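Uncharacterized protein (Sinorhizobium meliloti, PDB 4DNH) is of unknown function but adopts a TIM-barrel fold and probably belongs to the dihydrodipicolinate synthase family. Local coordinates at residues A[28-42]-A[67-79]. Numbering follows the deposited sequence.
Sequences RDAKAFSRVAFAAAH and FRHRLWDLGLGVA
His42 O is gripped by two nitrogens of one guanidinium group: Arg68 NH1 reaches it at 2.8 Å, nearly in line with the carbonyl bond, while NH2 of the same arginine comes from well above the carbonyl plane. The pair belongs to the first beta-alpha-beta unit of a TIM barrel, in which helix 61-73 forms the crossover between the parallel strands 37-40 and 77-80. A bend at chi2 (88°) folds the Arg68 chain back so that its flat end meets the carbonyl edge-on, and Ala41 CB lies over one guanidinium face, 3.4 Å from Arg68 NH2. Glu80 forms a salt bridge with Arg68 NE, which would further limit the rotation of the group. A leucine in place of Arg68 would probably leave His42 O without these two donors and Glu80 without its charged mate. Beside this grip, the His42 imidazole turns its edge to the face of Phe67 in a T-shaped stack, with CE1 above the ring centre; His42 ND1 is hydrogen-bonded to Asp280. Between helix and sheet, Leu71 CD1 fits against both Ala39 CB, at 3.7 Å, and Ala41 CB. The two strands are joined by backbone bonds from Gly77 N to Ala37 O, Ala39 N to Gly77 O and Ala79 N to Ala39 O. On the other face of the sheet, which carries Phe38 and Ala79, the edge of the Phe38 ring meets Val78 O, 3.5 Å from Phe38 CD2; a CB on Gly77 would collide with that same ring carbon. Gly75, with a positive phi, follows the helix in a Schellman motif, and Arg28 N binds Asp73 O at 2.9 Å in the carbonyl plane. Where strand 37-40 has ended, a water donates to both Ala41 O and Ala79 O, the latter at 2.7 Å.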
# COMPACT_ATOMS: atom_id res chain seq x y z
N ARG A 28 -15.38 10.46 -8.53
CA ARG A 28 -16.35 9.88 -7.59
C ARG A 28 -16.09 10.39 -6.19
O ARG A 28 -14.96 10.72 -5.83
CB ARG A 28 -16.28 8.33 -7.56
CG ARG A 28 -16.76 7.63 -8.83
CD ARG A 28 -16.85 6.11 -8.70
NE ARG A 28 -17.18 5.55 -10.00
CZ ARG A 28 -16.29 5.17 -10.92
NH1 ARG A 28 -16.71 4.70 -12.08
NH2 ARG A 28 -14.98 5.26 -10.67
N ASP A 29 -17.18 10.43 -5.42
CA ASP A 29 -17.20 10.86 -4.03
C ASP A 29 -17.21 9.59 -3.20
O ASP A 29 -17.93 8.64 -3.53
CB ASP A 29 -18.50 11.65 -3.78
CG ASP A 29 -18.48 12.43 -2.48
OD1 ASP A 29 -18.21 11.85 -1.41
OD2 ASP A 29 -18.77 13.65 -2.53
N ALA A 30 -16.43 9.57 -2.11
CA ALA A 30 -16.35 8.40 -1.23
C ALA A 30 -17.72 7.97 -0.68
O ALA A 30 -17.92 6.79 -0.38
CB ALA A 30 -15.38 8.65 -0.09
N LYS A 31 -18.65 8.91 -0.58
CA LYS A 31 -20.00 8.62 -0.10
C LYS A 31 -20.79 7.66 -1.00
O LYS A 31 -21.76 7.04 -0.55
CB LYS A 31 -20.78 9.92 0.15
CG LYS A 31 -20.50 10.52 1.52
CD LYS A 31 -20.55 12.04 1.50
CE LYS A 31 -21.97 12.58 1.64
NZ LYS A 31 -21.95 14.05 1.82
N ALA A 32 -20.37 7.51 -2.26
CA ALA A 32 -20.98 6.53 -3.16
C ALA A 32 -20.60 5.10 -2.78
O ALA A 32 -21.22 4.14 -3.26
CB ALA A 32 -20.60 6.83 -4.61
N PHE A 33 -19.57 4.95 -1.93
CA PHE A 33 -19.11 3.62 -1.49
C PHE A 33 -19.77 3.19 -0.19
O PHE A 33 -20.21 4.02 0.62
CB PHE A 33 -17.58 3.59 -1.27
CG PHE A 33 -16.77 4.16 -2.41
CD1 PHE A 33 -17.26 4.18 -3.71
CD2 PHE A 33 -15.49 4.63 -2.17
CE1 PHE A 33 -16.51 4.70 -4.75
CE2 PHE A 33 -14.73 5.14 -3.20
CZ PHE A 33 -15.24 5.17 -4.49
N SER A 34 -19.82 1.88 0.02
CA SER A 34 -20.26 1.29 1.27
C SER A 34 -19.07 0.70 2.01
O SER A 34 -19.23 -0.17 2.87
CB SER A 34 -21.30 0.20 1.01
OG SER A 34 -20.80 -0.83 0.19
N ARG A 35 -17.87 1.17 1.65
CA ARG A 35 -16.63 0.77 2.31
C ARG A 35 -15.74 1.98 2.51
O ARG A 35 -15.87 2.96 1.78
CB ARG A 35 -15.87 -0.24 1.44
CG ARG A 35 -16.58 -1.56 1.18
CD ARG A 35 -16.56 -2.46 2.39
NE ARG A 35 -17.27 -3.71 2.13
CZ ARG A 35 -18.57 -3.89 2.34
NH1 ARG A 35 -19.32 -2.90 2.81
NH2 ARG A 35 -19.13 -5.06 2.06
N VAL A 36 -14.84 1.90 3.49
CA VAL A 36 -13.72 2.85 3.64
C VAL A 36 -12.43 2.29 3.01
O VAL A 36 -11.81 1.35 3.52
CB VAL A 36 -13.46 3.19 5.13
CG1 VAL A 36 -12.31 4.18 5.25
CG2 VAL A 36 -14.71 3.75 5.76
N ALA A 37 -12.03 2.90 1.89
CA ALA A 37 -10.95 2.38 1.05
C ALA A 37 -9.84 3.39 0.91
O ALA A 37 -10.08 4.52 0.49
CB ALA A 37 -11.48 2.02 -0.32
N PHE A 38 -8.62 2.97 1.25
CA PHE A 38 -7.41 3.75 1.04
C PHE A 38 -6.56 3.05 -0.00
O PHE A 38 -6.45 1.82 -0.02
CB PHE A 38 -6.54 3.74 2.29
CG PHE A 38 -7.03 4.59 3.41
CD1 PHE A 38 -7.89 4.07 4.37
CD2 PHE A 38 -6.58 5.89 3.56
CE1 PHE A 38 -8.33 4.85 5.43
CE2 PHE A 38 -7.00 6.67 4.62
CZ PHE A 38 -7.88 6.15 5.55
N ALA A 39 -5.89 3.84 -0.83
CA ALA A 39 -4.77 3.32 -1.57
C ALA A 39 -3.46 3.75 -0.89
O ALA A 39 -3.28 4.92 -0.54
CB ALA A 39 -4.84 3.78 -3.01
N ALA A 40 -2.56 2.79 -0.66
CA ALA A 40 -1.22 3.13 -0.19
C ALA A 40 -0.44 3.59 -1.42
O ALA A 40 -0.19 2.79 -2.33
CB ALA A 40 -0.56 1.93 0.46
N ALA A 41 -0.06 4.86 -1.46
CA ALA A 41 0.39 5.45 -2.71
C ALA A 41 1.91 5.46 -2.84
O ALA A 41 2.64 5.67 -1.87
CB ALA A 41 -0.16 6.86 -2.86
N HIS A 42 2.38 5.26 -4.07
CA HIS A 42 3.80 5.16 -4.38
C HIS A 42 4.42 6.54 -4.51
O HIS A 42 3.70 7.55 -4.53
CB HIS A 42 4.00 4.38 -5.68
CG HIS A 42 3.53 5.13 -6.91
ND1 HIS A 42 2.24 5.19 -7.27
CD2 HIS A 42 4.24 5.86 -7.85
CE1 HIS A 42 2.13 5.92 -8.39
NE2 HIS A 42 3.36 6.33 -8.74
N PHE A 67 -0.35 12.39 -8.10
CA PHE A 67 -0.96 11.07 -7.93
C PHE A 67 -1.90 10.97 -6.72
O PHE A 67 -2.90 10.28 -6.78
CB PHE A 67 0.11 9.98 -7.92
CG PHE A 67 -0.45 8.61 -7.91
CD1 PHE A 67 -0.96 8.05 -9.09
CD2 PHE A 67 -0.49 7.87 -6.73
CE1 PHE A 67 -1.49 6.77 -9.09
CE2 PHE A 67 -1.03 6.59 -6.73
CZ PHE A 67 -1.53 6.04 -7.91
N ARG A 68 -1.58 11.63 -5.61
CA ARG A 68 -2.56 11.80 -4.54
C ARG A 68 -3.88 12.43 -5.03
O ARG A 68 -4.97 11.99 -4.64
CB ARG A 68 -1.97 12.60 -3.39
CG ARG A 68 -1.08 11.78 -2.48
CD ARG A 68 0.36 11.76 -2.95
NE ARG A 68 1.12 10.69 -2.28
CZ ARG A 68 1.90 9.79 -2.88
NH1 ARG A 68 2.05 9.82 -4.21
NH2 ARG A 68 2.52 8.86 -2.15
N HIS A 69 -3.80 13.45 -5.89
CA HIS A 69 -5.01 14.09 -6.42
C HIS A 69 -5.82 13.17 -7.29
O HIS A 69 -7.07 13.18 -7.23
CB HIS A 69 -4.70 15.40 -7.16
CG HIS A 69 -4.27 16.52 -6.25
ND1 HIS A 69 -5.15 17.25 -5.52
CD2 HIS A 69 -3.00 17.03 -5.96
CE1 HIS A 69 -4.48 18.18 -4.81
NE2 HIS A 69 -3.16 18.05 -5.08
N ARG A 70 -5.13 12.36 -8.09
CA ARG A 70 -5.78 11.32 -8.88
C ARG A 70 -6.57 10.37 -7.98
O ARG A 70 -7.71 9.99 -8.31
CB ARG A 70 -4.73 10.52 -9.68
CG ARG A 70 -5.29 9.56 -10.72
CD ARG A 70 -4.14 8.79 -11.35
NE ARG A 70 -4.48 7.47 -11.90
CZ ARG A 70 -5.06 7.26 -13.08
NH1 ARG A 70 -5.41 8.31 -13.85
NH2 ARG A 70 -5.32 6.02 -13.49
N LEU A 71 -5.99 10.01 -6.83
CA LEU A 71 -6.66 9.09 -5.90
C LEU A 71 -7.85 9.77 -5.26
O LEU A 71 -8.94 9.22 -5.23
CB LEU A 71 -5.72 8.51 -4.83
CG LEU A 71 -4.61 7.55 -5.26
CD1 LEU A 71 -3.74 7.19 -4.05
CD2 LEU A 71 -5.13 6.28 -5.91
N TRP A 72 -7.65 10.98 -4.76
CA TRP A 72 -8.78 11.74 -4.20
C TRP A 72 -9.90 11.93 -5.19
O TRP A 72 -11.05 11.80 -4.80
CB TRP A 72 -8.33 13.05 -3.60
CG TRP A 72 -7.47 12.84 -2.38
CD1 TRP A 72 -7.63 11.89 -1.38
CD2 TRP A 72 -6.28 13.61 -1.98
NE1 TRP A 72 -6.66 12.01 -0.42
CE2 TRP A 72 -5.81 13.02 -0.71
CE3 TRP A 72 -5.57 14.69 -2.52
CZ2 TRP A 72 -4.70 13.51 -0.04
CZ3 TRP A 72 -4.45 15.17 -1.83
CH2 TRP A 72 -4.02 14.59 -0.62
N ASP A 73 -9.56 12.18 -6.46
CA ASP A 73 -10.55 12.36 -7.55
C ASP A 73 -11.45 11.16 -7.72
O ASP A 73 -12.63 11.31 -8.03
CB ASP A 73 -9.87 12.61 -8.91
CG ASP A 73 -9.29 14.01 -9.05
OD1 ASP A 73 -9.58 14.88 -8.20
OD2 ASP A 73 -8.53 14.24 -10.02
N LEU A 74 -10.87 9.97 -7.55
CA LEU A 74 -11.59 8.72 -7.69
C LEU A 74 -12.32 8.31 -6.41
O LEU A 74 -12.98 7.26 -6.37
CB LEU A 74 -10.64 7.60 -8.15
CG LEU A 74 -10.04 7.74 -9.55
CD1 LEU A 74 -8.86 6.80 -9.69
CD2 LEU A 74 -11.03 7.49 -10.67
N GLY A 75 -12.20 9.14 -5.38
CA GLY A 75 -12.89 8.89 -4.11
C GLY A 75 -12.12 8.05 -3.13
O GLY A 75 -12.58 7.85 -2.01
N LEU A 76 -10.94 7.55 -3.53
CA LEU A 76 -10.12 6.69 -2.67
C LEU A 76 -9.39 7.54 -1.66
O LEU A 76 -9.02 8.68 -1.96
CB LEU A 76 -9.11 5.90 -3.50
CG LEU A 76 -9.73 5.02 -4.59
CD1 LEU A 76 -8.67 4.47 -5.54
CD2 LEU A 76 -10.50 3.87 -3.97
N GLY A 77 -9.20 7.02 -0.46
CA GLY A 77 -8.36 7.72 0.52
C GLY A 77 -6.88 7.48 0.22
O GLY A 77 -6.53 6.58 -0.55
N VAL A 78 -6.02 8.27 0.84
CA VAL A 78 -4.60 8.13 0.65
C VAL A 78 -3.93 7.72 1.98
O VAL A 78 -4.13 8.37 3.02
CB VAL A 78 -3.98 9.44 0.09
CG1 VAL A 78 -2.47 9.48 0.28
CG2 VAL A 78 -4.33 9.62 -1.39
N ALA A 79 -3.15 6.64 1.93
CA ALA A 79 -2.32 6.20 3.06
C ALA A 79 -0.89 6.60 2.76
O ALA A 79 -0.25 6.00 1.89
CB ALA A 79 -2.41 4.68 3.22
O HOH W 1 2.02 5.16 0.78